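Local coordinates for protein cytosol aminopeptidase (Staphylococcus aureus subsp. aureus, PDB 3KZW) that probably removes amino acids such as leucine from the N-termini of peptides, as a metal-dependent exopeptidase, at residues A[74-83]-A[94-102]; A[231-242]-A[261-272]. All blocks are in the same frame, centred on the assembly; numbering follows the deposited sequence.

Contact 1 (A[74-83]-A[94-102])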
loop_
_atom_site.group_PDB
_atom_site.type_symbol
_atom_site.label_atom_id
_atom_site.label_comp_id
_atom_site.label_asym_id
_atom_site.label_seq_id
_atom_site.Cartn_x
_atom_site.Cartn_y
_atom_site.Cartn_z
ATOM N N ILE A 74 14.029 41.437 -33.107
ATOM C CA ILE A 74 13.854 41.637 -31.669
ATOM C C ILE A 74 12.361 41.734 -31.336
ATOM O O ILE A 74 11.527 41.918 -32.233
ATOM C CB ILE A 74 14.626 42.871 -31.131
ATOM C CG1 ILE A 74 14.146 44.164 -31.809
ATOM C CG2 ILE A 74 16.139 42.666 -31.282
ATOM C CD1 ILE A 74 14.571 45.448 -31.100
ATOM N N GLY A 75 12.028 41.598 -30.054
ATOM C CA GLY A 75 10.633 41.619 -29.610
ATOM C C GLY A 75 10.447 42.117 -28.190
ATOM O O GLY A 75 11.410 42.496 -27.517
ATOM N N SER A 76 9.199 42.098 -27.730
ATOM C CA SER A 76 8.841 42.696 -26.452
ATOM C C SER A 76 8.306 41.709 -25.412
ATOM O O SER A 76 8.058 42.097 -24.269
ATOM C CB SER A 76 7.826 43.814 -26.670
ATOM O OG SER A 76 6.628 43.312 -27.228
ATOM N N LYS A 77 8.128 40.447 -25.798
ATOM C CA LYS A 77 7.594 39.431 -24.890
ATOM C C LYS A 77 8.365 39.431 -23.568
ATOM O O LYS A 77 9.591 39.350 -23.560
ATOM C CB LYS A 77 7.620 38.047 -25.547
ATOM C CG LYS A 77 6.740 37.008 -24.869
ATOM C CD LYS A 77 6.825 35.665 -25.588
ATOM C CE LYS A 77 5.953 34.597 -24.921
ATOM N NZ LYS A 77 6.477 34.177 -23.589
ATOM N N VAL A 78 7.633 39.541 -22.460
ATOM C CA VAL A 78 8.218 39.697 -21.123
ATOM C C VAL A 78 9.291 38.652 -20.814
ATOM O O VAL A 78 9.012 37.450 -20.761
ATOM C CB VAL A 78 7.131 39.675 -20.011
ATOM C CG1 VAL A 78 7.758 39.889 -18.635
ATOM C CG2 VAL A 78 6.070 40.732 -20.273
ATOM N N GLY A 79 10.518 39.129 -20.624
ATOM C CA GLY A 79 11.632 38.285 -20.204
ATOM C C GLY A 79 12.290 37.457 -21.293
ATOM O O GLY A 79 13.159 36.632 -21.001
ATOM N N LYS A 80 11.885 37.667 -22.543
ATOM C CA LYS A 80 12.468 36.928 -23.669
ATOM C C LYS A 80 13.725 37.614 -24.189
ATOM O O LYS A 80 13.745 38.831 -24.385
ATOM C CB LYS A 80 11.455 36.741 -24.802
ATOM C CG LYS A 80 11.910 35.754 -25.868
ATOM C CD LYS A 80 10.832 35.502 -26.902
ATOM C CE LYS A 80 11.328 34.563 -27.997
ATOM N NZ LYS A 80 10.466 34.626 -29.219
ATOM N N ILE A 81 14.769 36.821 -24.409
ATOM C CA ILE A 81 16.058 37.333 -24.853
ATOM C C ILE A 81 16.183 37.258 -26.373
ATOM O O ILE A 81 15.963 36.205 -26.971
ATOM C CB ILE A 81 17.244 36.583 -24.168
ATOM C CG1 ILE A 81 17.110 36.603 -22.637
ATOM C CG2 ILE A 81 18.593 37.152 -24.607
ATOM C CD1 ILE A 81 17.189 37.982 -21.988
ATOM N N TYR A 82 16.519 38.392 -26.985
ATOM C CA TYR A 82 16.832 38.463 -28.411
ATOM C C TYR A 82 18.237 39.021 -28.577
ATOM O O TYR A 82 18.615 39.965 -27.885
ATOM C CB TYR A 82 15.863 39.388 -29.146
ATOM C CG TYR A 82 14.406 38.995 -29.093
ATOM C CD1 TYR A 82 13.599 39.369 -28.013
ATOM C CD2 TYR A 82 13.822 38.282 -30.139
ATOM C CE1 TYR A 82 12.254 39.017 -27.965
ATOM C CE2 TYR A 82 12.474 37.928 -30.106
ATOM C CZ TYR A 82 11.698 38.299 -29.016
ATOM O OH TYR A 82 10.364 37.955 -28.978
ATOM N N THR A 83 19.012 38.441 -29.488
ATOM C CA THR A 83 20.320 38.999 -29.829
ATOM C C THR A 83 20.443 39.248 -31.323
ATOM O O THR A 83 19.845 38.537 -32.128
ATOM C CB THR A 83 21.496 38.121 -29.344
ATOM O OG1 THR A 83 21.386 36.805 -29.898
ATOM C CG2 THR A 83 21.524 38.042 -27.822
ATOM N N ARG A 94 27.351 43.755 -30.445
ATOM C CA ARG A 94 26.472 42.657 -30.079
ATOM C C ARG A 94 25.340 43.234 -29.241
ATOM O O ARG A 94 25.554 43.657 -28.105
ATOM C CB ARG A 94 27.236 41.585 -29.293
ATOM C CG ARG A 94 26.424 40.334 -28.991
ATOM C CD ARG A 94 27.174 39.393 -28.067
ATOM N NE ARG A 94 26.402 38.186 -27.791
ATOM C CZ ARG A 94 26.814 37.179 -27.026
ATOM N NH1 ARG A 94 28.005 37.216 -26.444
ATOM N NH2 ARG A 94 26.026 36.130 -26.841
ATOM N N LEU A 95 24.142 43.270 -29.814
ATOM C CA LEU A 95 22.973 43.789 -29.114
ATOM C C LEU A 95 22.229 42.679 -28.384
ATOM O O LEU A 95 21.893 41.656 -28.978
ATOM C CB LEU A 95 22.039 44.517 -30.086
ATOM C CG LEU A 95 20.741 45.125 -29.541
ATOM C CD1 LEU A 95 21.019 46.127 -28.433
ATOM C CD2 LEU A 95 19.939 45.771 -30.659
ATOM N N ILE A 96 21.984 42.894 -27.093
ATOM C CA ILE A 96 21.206 41.968 -26.279
ATOM C C ILE A 96 19.907 42.638 -25.841
ATOM O O ILE A 96 19.915 43.673 -25.169
ATOM C CB ILE A 96 22.004 41.447 -25.063
ATOM C CG1 ILE A 96 23.241 40.677 -25.534
ATOM C CG2 ILE A 96 21.124 40.551 -24.180
ATOM C CD1 ILE A 96 24.274 40.433 -24.459
ATOM N N THR A 97 18.796 42.029 -26.239
ATOM C CA THR A 97 17.467 42.565 -26.003
ATOM C C THR A 97 16.696 41.680 -25.031
ATOM O O THR A 97 16.691 40.455 -25.167
ATOM C CB THR A 97 16.714 42.713 -27.347
ATOM O OG1 THR A 97 17.017 43.992 -27.916
ATOM C CG2 THR A 97 15.203 42.581 -27.181
ATOM N N VAL A 98 16.070 42.309 -24.038
ATOM C CA VAL A 98 15.126 41.622 -23.157
ATOM C C VAL A 98 13.764 42.320 -23.214
ATOM O O VAL A 98 13.675 43.539 -23.067
ATOM C CB VAL A 98 15.662 41.483 -21.697
ATOM C CG1 VAL A 98 15.982 42.841 -21.079
ATOM C CG2 VAL A 98 14.690 40.698 -20.823
ATOM N N GLY A 99 12.714 41.540 -23.457
ATOM C CA GLY A 99 11.358 42.070 -23.564
ATOM C C GLY A 99 10.808 42.582 -22.246
ATOM O O GLY A 99 11.073 42.010 -21.185
ATOM N N LEU A 100 10.037 43.664 -22.322
ATOM C CA LEU A 100 9.449 44.285 -21.135
ATOM C C LEU A 100 7.927 44.185 -21.127
ATOM O O LEU A 100 7.294 44.432 -20.100
ATOM C CB LEU A 100 9.869 45.753 -21.027
ATOM C CG LEU A 100 11.343 46.129 -21.207
ATOM C CD1 LEU A 100 11.467 47.629 -21.360
ATOM C CD2 LEU A 100 12.206 45.634 -20.055
ATOM N N GLY A 101 7.354 43.820 -22.272
ATOM C CA GLY A 101 5.903 43.751 -22.436
ATOM C C GLY A 101 5.281 45.130 -22.443
ATOM O O GLY A 101 5.940 46.112 -22.782
ATOM N N ASN A 102 4.008 45.204 -22.069
ATOM C CA ASN A 102 3.322 46.486 -21.944
ATOM C C ASN A 102 3.762 47.173 -20.661
ATOM O O ASN A 102 3.645 46.600 -19.575
ATOM C CB ASN A 102 1.803 46.290 -21.957
ATOM C CG ASN A 102 1.056 47.534 -22.394
ATOM O OD1 ASN A 102 1.275 48.631 -21.874
ATOM N ND2 ASN A 102 0.154 47.367 -23.355
HETATM O O HOH W 1 24.558 36.870 -29.309
#
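Tyr82 and Thr97 face each other as an antiparallel hydrogen-bonded pair. Thr97 N donates to Tyr82 O (2.6 Å) and Tyr82 N returns a bond to Thr97 O (2.8 Å). Thr97 sits at the packed heart. Its CG2, trans to its own backbone N, turns to Tyr82 and touches ring atom CD1 at 3.7 Å, while its OG1 meets the CG2 branch of Ile74 at 3.7 Å, the two crossing at about a right angle. Gly75 N lies over the centre of one face of the Tyr82 ring, so the incoming loop folds across the tyrosine. On the opposite sheet face Ile81 CD1 reaches Val98 CB at 3.8 Å, and helix 108-124 packs against Thr83 and Ile96. Just before strand 81-88, a type II turn from Lys77 to Lys80 is bonded to the partner strand: Gly79 N donates almost straight (176°) to Gly99 O, and Gly99 N to Lys80 O. The Lys77 and Lys80 end is looser and more exposed: Lys80 NZ makes a weak bond to Tyr82 OH and a long, weak ion pair with Glu125 of a neighbouring subunit. At the other end, buried Arg94 NE donates to a water (2.7 Å) that Thr83 OG1 holds weakly, and Arg94 forms a salt bridge with Glu125 of its own chain. Backbone bonds thus join the strands, apolar branches fill in, and Glu125 meets the charge of Arg94.

Contact 2 (A[231-242]-A[261-272])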
loop_
_atom_site.group_PDB
_atom_site.type_symbol
_atom_site.label_atom_id
_atom_site.label_comp_id
_atom_site.label_asym_id
_atom_site.label_seq_id
_atom_site.Cartn_x
_atom_site.Cartn_y
_atom_site.Cartn_z
ATOM N N LYS A 231 28.534 43.441 13.578
ATOM C CA LYS A 231 27.759 43.983 14.689
ATOM C C LYS A 231 26.886 42.904 15.342
ATOM O O LYS A 231 26.364 43.101 16.443
ATOM C CB LYS A 231 26.884 45.131 14.182
ATOM C CG LYS A 231 26.513 46.168 15.228
ATOM C CD LYS A 231 25.583 47.225 14.639
ATOM C CE LYS A 231 25.399 48.413 15.584
ATOM N NZ LYS A 231 24.664 48.054 16.832
ATOM N N VAL A 232 26.742 41.768 14.658
ATOM C CA VAL A 232 25.877 40.671 15.094
ATOM C C VAL A 232 26.573 39.730 16.085
ATOM O O VAL A 232 27.631 39.172 15.789
ATOM C CB VAL A 232 25.355 39.858 13.882
ATOM C CG1 VAL A 232 24.492 38.700 14.336
ATOM C CG2 VAL A 232 24.573 40.750 12.933
ATOM N N LYS A 233 25.961 39.559 17.258
ATOM C CA LYS A 233 26.482 38.670 18.297
ATOM C C LYS A 233 25.864 37.283 18.175
ATOM O O LYS A 233 24.672 37.150 17.897
ATOM C CB LYS A 233 26.205 39.240 19.694
ATOM C CG LYS A 233 26.708 40.665 19.927
ATOM C CD LYS A 233 28.223 40.714 20.153
ATOM C CE LYS A 233 28.750 42.148 20.119
ATOM N NZ LYS A 233 28.755 42.714 18.734
ATOM N N VAL A 234 26.681 36.253 18.381
ATOM C CA VAL A 234 26.217 34.869 18.293
ATOM C C VAL A 234 26.604 34.089 19.548
ATOM O O VAL A 234 27.773 34.074 19.941
ATOM C CB VAL A 234 26.770 34.146 17.033
ATOM C CG1 VAL A 234 26.225 32.724 16.939
ATOM C CG2 VAL A 234 26.431 34.921 15.765
ATOM N N ASP A 235 25.611 33.458 20.174
ATOM C CA ASP A 235 25.834 32.577 21.316
ATOM C C ASP A 235 25.414 31.155 20.972
ATOM O O ASP A 235 24.315 30.934 20.465
ATOM C CB ASP A 235 25.068 33.067 22.548
ATOM C CG ASP A 235 25.311 32.195 23.776
ATOM O OD1 ASP A 235 26.405 32.298 24.376
ATOM O OD2 ASP A 235 24.405 31.412 24.143
ATOM N N VAL A 236 26.296 30.198 21.250
ATOM C CA VAL A 236 26.026 28.788 20.976
ATOM C C VAL A 236 25.907 27.996 22.274
ATOM O O VAL A 236 26.791 28.036 23.132
ATOM C CB VAL A 236 27.097 28.154 20.046
ATOM C CG1 VAL A 236 26.865 26.652 19.887
ATOM C CG2 VAL A 236 27.085 28.827 18.688
ATOM N N LYS A 237 24.796 27.280 22.397
ATOM C CA LYS A 237 24.508 26.460 23.558
ATOM C C LYS A 237 24.759 24.996 23.196
ATOM O O LYS A 237 23.999 24.408 22.419
ATOM C CB LYS A 237 23.050 26.678 23.967
ATOM C CG LYS A 237 22.776 26.557 25.446
ATOM C CD LYS A 237 21.530 27.347 25.840
ATOM C CE LYS A 237 21.837 28.830 26.002
ATOM N NZ LYS A 237 20.659 29.572 26.505
ATOM N N ASP A 238 25.830 24.418 23.741
ATOM C CA ASP A 238 26.197 23.035 23.417
ATOM C C ASP A 238 25.315 22.010 24.134
ATOM O O ASP A 238 24.476 22.373 24.960
ATOM C CB ASP A 238 27.700 22.772 23.639
ATOM C CG ASP A 238 28.096 22.711 25.114
ATOM O OD1 ASP A 238 27.236 22.882 26.002
ATOM O OD2 ASP A 238 29.294 22.483 25.387
ATOM N N TYR A 239 25.512 20.734 23.813
ATOM C CA TYR A 239 24.623 19.660 24.263
ATOM C C TYR A 239 24.439 19.559 25.782
ATOM O O TYR A 239 23.309 19.467 26.258
ATOM C CB TYR A 239 25.056 18.309 23.673
ATOM C CG TYR A 239 24.098 17.167 23.945
ATOM C CD1 TYR A 239 22.741 17.276 23.634
ATOM C CD2 TYR A 239 24.552 15.970 24.496
ATOM C CE1 TYR A 239 21.858 16.230 23.882
ATOM C CE2 TYR A 239 23.677 14.916 24.744
ATOM C CZ TYR A 239 22.333 15.054 24.435
ATOM O OH TYR A 239 21.462 14.017 24.675
ATOM N N ASP A 240 25.532 19.570 26.540
ATOM C CA ASP A 240 25.428 19.420 28.000
ATOM C C ASP A 240 24.914 20.672 28.722
ATOM O O ASP A 240 24.420 20.578 29.848
ATOM C CB ASP A 240 26.714 18.862 28.648
ATOM C CG ASP A 240 27.988 19.237 27.890
ATOM O OD1 ASP A 240 28.066 18.992 26.661
ATOM O OD2 ASP A 240 28.928 19.748 28.542
ATOM N N THR A 241 25.014 21.830 28.069
ATOM C CA THR A 241 24.437 23.062 28.606
ATOM C C THR A 241 22.925 23.059 28.406
ATOM O O THR A 241 22.174 23.322 29.348
ATOM C CB THR A 241 25.044 24.331 27.959
ATOM O OG1 THR A 241 26.470 24.278 28.040
ATOM C CG2 THR A 241 24.559 25.590 28.667
ATOM N N LEU A 242 22.486 22.745 27.186
ATOM C CA LEU A 242 21.060 22.797 26.843
ATOM C C LEU A 242 20.223 21.747 27.573
ATOM O O LEU A 242 19.038 21.963 27.805
ATOM C CB LEU A 242 20.831 22.766 25.320
ATOM C CG LEU A 242 21.095 21.536 24.448
ATOM C CD1 LEU A 242 19.898 20.599 24.443
ATOM C CD2 LEU A 242 21.403 21.983 23.035
ATOM N N PRO A 261 22.398 17.924 19.349
ATOM C CA PRO A 261 21.732 19.196 19.050
ATOM C C PRO A 261 22.459 20.442 19.566
ATOM O O PRO A 261 23.326 20.347 20.439
ATOM C CB PRO A 261 20.370 19.055 19.745
ATOM C CG PRO A 261 20.571 18.017 20.778
ATOM C CD PRO A 261 21.537 17.056 20.174
ATOM N N ARG A 262 22.100 21.595 19.004
ATOM C CA ARG A 262 22.641 22.888 19.413
ATOM C C ARG A 262 21.517 23.917 19.440
ATOM O O ARG A 262 20.538 23.795 18.693
ATOM C CB ARG A 262 23.729 23.361 18.440
ATOM C CG ARG A 262 24.990 22.505 18.381
ATOM C CD ARG A 262 25.858 22.694 19.611
ATOM N NE ARG A 262 27.156 22.038 19.467
ATOM C CZ ARG A 262 27.405 20.771 19.789
ATOM N NH1 ARG A 262 26.446 19.995 20.275
ATOM N NH2 ARG A 262 28.620 20.276 19.621
ATOM N N LEU A 263 21.654 24.919 20.307
ATOM C CA LEU A 263 20.784 26.091 20.260
ATOM C C LEU A 263 21.620 27.326 19.959
ATOM O O LEU A 263 22.565 27.636 20.687
ATOM C CB LEU A 263 20.007 26.279 21.566
ATOM C CG LEU A 263 18.909 27.348 21.501
ATOM C CD1 LEU A 263 17.576 26.742 21.094
ATOM C CD2 LEU A 263 18.777 28.064 22.824
ATOM N N VAL A 264 21.265 28.019 18.881
ATOM C CA VAL A 264 22.001 29.200 18.440
ATOM C C VAL A 264 21.174 30.460 18.681
ATOM O O VAL A 264 20.049 30.577 18.190
ATOM C CB VAL A 264 22.407 29.099 16.946
ATOM C CG1 VAL A 264 23.268 30.285 16.535
ATOM C CG2 VAL A 264 23.145 27.798 16.679
ATOM N N THR A 265 21.736 31.388 19.452
ATOM C CA THR A 265 21.105 32.681 19.704
ATOM C C THR A 265 21.853 33.764 18.933
ATOM O O THR A 265 23.072 33.899 19.057
ATOM C CB THR A 265 21.073 33.027 21.213
ATOM O OG1 THR A 265 20.587 31.903 21.955
ATOM C CG2 THR A 265 20.169 34.218 21.476
ATOM N N ILE A 266 21.111 34.519 18.129
ATOM C CA ILE A 266 21.673 35.582 17.303
ATOM C C ILE A 266 21.021 36.910 17.670
ATOM O O ILE A 266 19.812 37.070 17.521
ATOM C CB ILE A 266 21.450 35.297 15.796
ATOM C CG1 ILE A 266 22.058 33.949 15.399
ATOM C CG2 ILE A 266 22.032 36.412 14.938
ATOM C CD1 ILE A 266 21.549 33.406 14.077
ATOM N N THR A 267 21.816 37.859 18.155
ATOM C CA THR A 267 21.286 39.178 18.512
ATOM C C THR A 267 21.831 40.284 17.613
ATOM O O THR A 267 23.029 40.336 17.324
ATOM C CB THR A 267 21.531 39.540 19.998
ATOM O OG1 THR A 267 22.924 39.422 20.300
ATOM C CG2 THR A 267 20.739 38.624 20.920
ATOM N N TYR A 268 20.932 41.156 17.166
ATOM C CA TYR A 268 21.299 42.338 16.402
ATOM C C TYR A 268 20.560 43.547 16.964
ATOM O O TYR A 268 19.332 43.601 16.926
ATOM C CB TYR A 268 20.983 42.144 14.916
ATOM C CG TYR A 268 20.985 43.420 14.101
ATOM C CD1 TYR A 268 22.179 44.056 13.760
ATOM C CD2 TYR A 268 19.791 43.992 13.668
ATOM C CE1 TYR A 268 22.180 45.233 13.013
ATOM C CE2 TYR A 268 19.781 45.165 12.920
ATOM C CZ TYR A 268 20.979 45.779 12.594
ATOM O OH TYR A 268 20.973 46.940 11.855
ATOM N N ASN A 269 21.318 44.504 17.495
ATOM C CA ASN A 269 20.744 45.720 18.059
ATOM C C ASN A 269 20.935 46.912 17.123
ATOM O O ASN A 269 21.914 47.655 17.229
ATOM C CB ASN A 269 21.323 45.994 19.452
ATOM C CG ASN A 269 20.940 44.923 20.464
ATOM O OD1 ASN A 269 19.767 44.757 20.797
ATOM N ND2 ASN A 269 21.933 44.191 20.957
ATOM N N GLY A 270 19.986 47.083 16.207
ATOM C CA GLY A 270 20.086 48.088 15.152
ATOM C C GLY A 270 19.665 49.496 15.525
ATOM O O GLY A 270 19.974 50.443 14.802
ATOM N N LYS A 271 18.945 49.643 16.633
ATOM C CA LYS A 271 18.552 50.975 17.090
ATOM C C LYS A 271 19.150 51.283 18.465
ATOM O O LYS A 271 19.326 52.443 18.838
ATOM C CB LYS A 271 17.038 51.213 16.974
ATOM C CG LYS A 271 16.138 50.132 17.540
ATOM C CD LYS A 271 14.678 50.573 17.460
ATOM C CE LYS A 271 13.735 49.454 17.879
ATOM N NZ LYS A 271 12.304 49.864 17.785
ATOM N N ASP A 272 19.614 50.220 19.126
ATOM C CA ASP A 272 20.484 50.307 20.313
ATOM C C ASP A 272 19.697 50.629 21.576
ATOM O O ASP A 272 20.192 50.432 22.692
ATOM C CB ASP A 272 21.638 51.320 20.119
ATOM C CG ASP A 272 22.568 50.955 18.956
ATOM O OD1 ASP A 272 22.976 49.774 18.848
ATOM O OD2 ASP A 272 22.901 51.860 18.159
HETATM O O HOH W 2 22.402 30.060 22.798
#
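Val232 CG1 meets Ile266 CG2, and Val234 CG1 meets Val264 CG1 at 3.9 Å. These residues share a face of the antiparallel pair with Val236, and helix 216-226 covers it through Val224 and Ala220. Three hydrogen-bonded pairs, Lys233 with Thr267, Asp235 with Thr265 and Lys237 with Leu263, supply six backbone bonds. Those of Asp235 and Thr265 are the straightest, both at 173°. Strand 233-237 forms an edge of the mixed beta-sheet of the catalytic domain, with 262-269 between it and strand 328-338. After Lys237 the chain turns directly into helix 239-244. Asp238 is its N-cap: OD1 accepts from Thr241 N and, from the opposite face of the carboxylate plane, from Thr241 OG1 (2.6 Å). Arg262 runs along this turn. Its CB lies near Lys237 O; a bend at chi2 (-74°) then swings CD between Lys237 O and Asp238 CA, 3.8 Å from each, with Val236 CG1 beside it. NE passes Asp238 CA, and Asp238 CB sits over one face of the guanidinium. At the tip NH1 approaches Tyr239 N without bonding. Arg262 NH1 donates instead to Pro261 O (3.1 Å), an acceptor close to the guanidinium plane. Tyr239 CD1 rests on Pro261 CG at 3.7 Å, and Leu242 CD2 reaches Pro261 O. At the far end Lys231, extended until it bends at chi4, grips two acceptors with NZ: Asn269 O at 2.8 Å and the syn lone pair of Asp272 OD1 in a salt bridge at 3.1 Å.

In the fold
From the N terminus, contact 1 comes first. It closes a loop of ten residues, 84-93, that forms the rest of the hairpin 81-88 to 91-101, one edge of the six-stranded sheet of the N-terminal domain. The chain then runs through helices 108-124 and 144-157 and strands 129-133 and 175-180 of the same sheet, and on through helices 188-208 and 216-226 before contact 2 opens. There the 18 residues between 242 and 261, including helix 248-254, are closed off as strand 262-269 returns beside 233-237. The contacts follow in series, neither nested nor crossing, on opposite sides of the chain's centre, nearest atoms about 33 Å apart, each building the edge of a separate sheet.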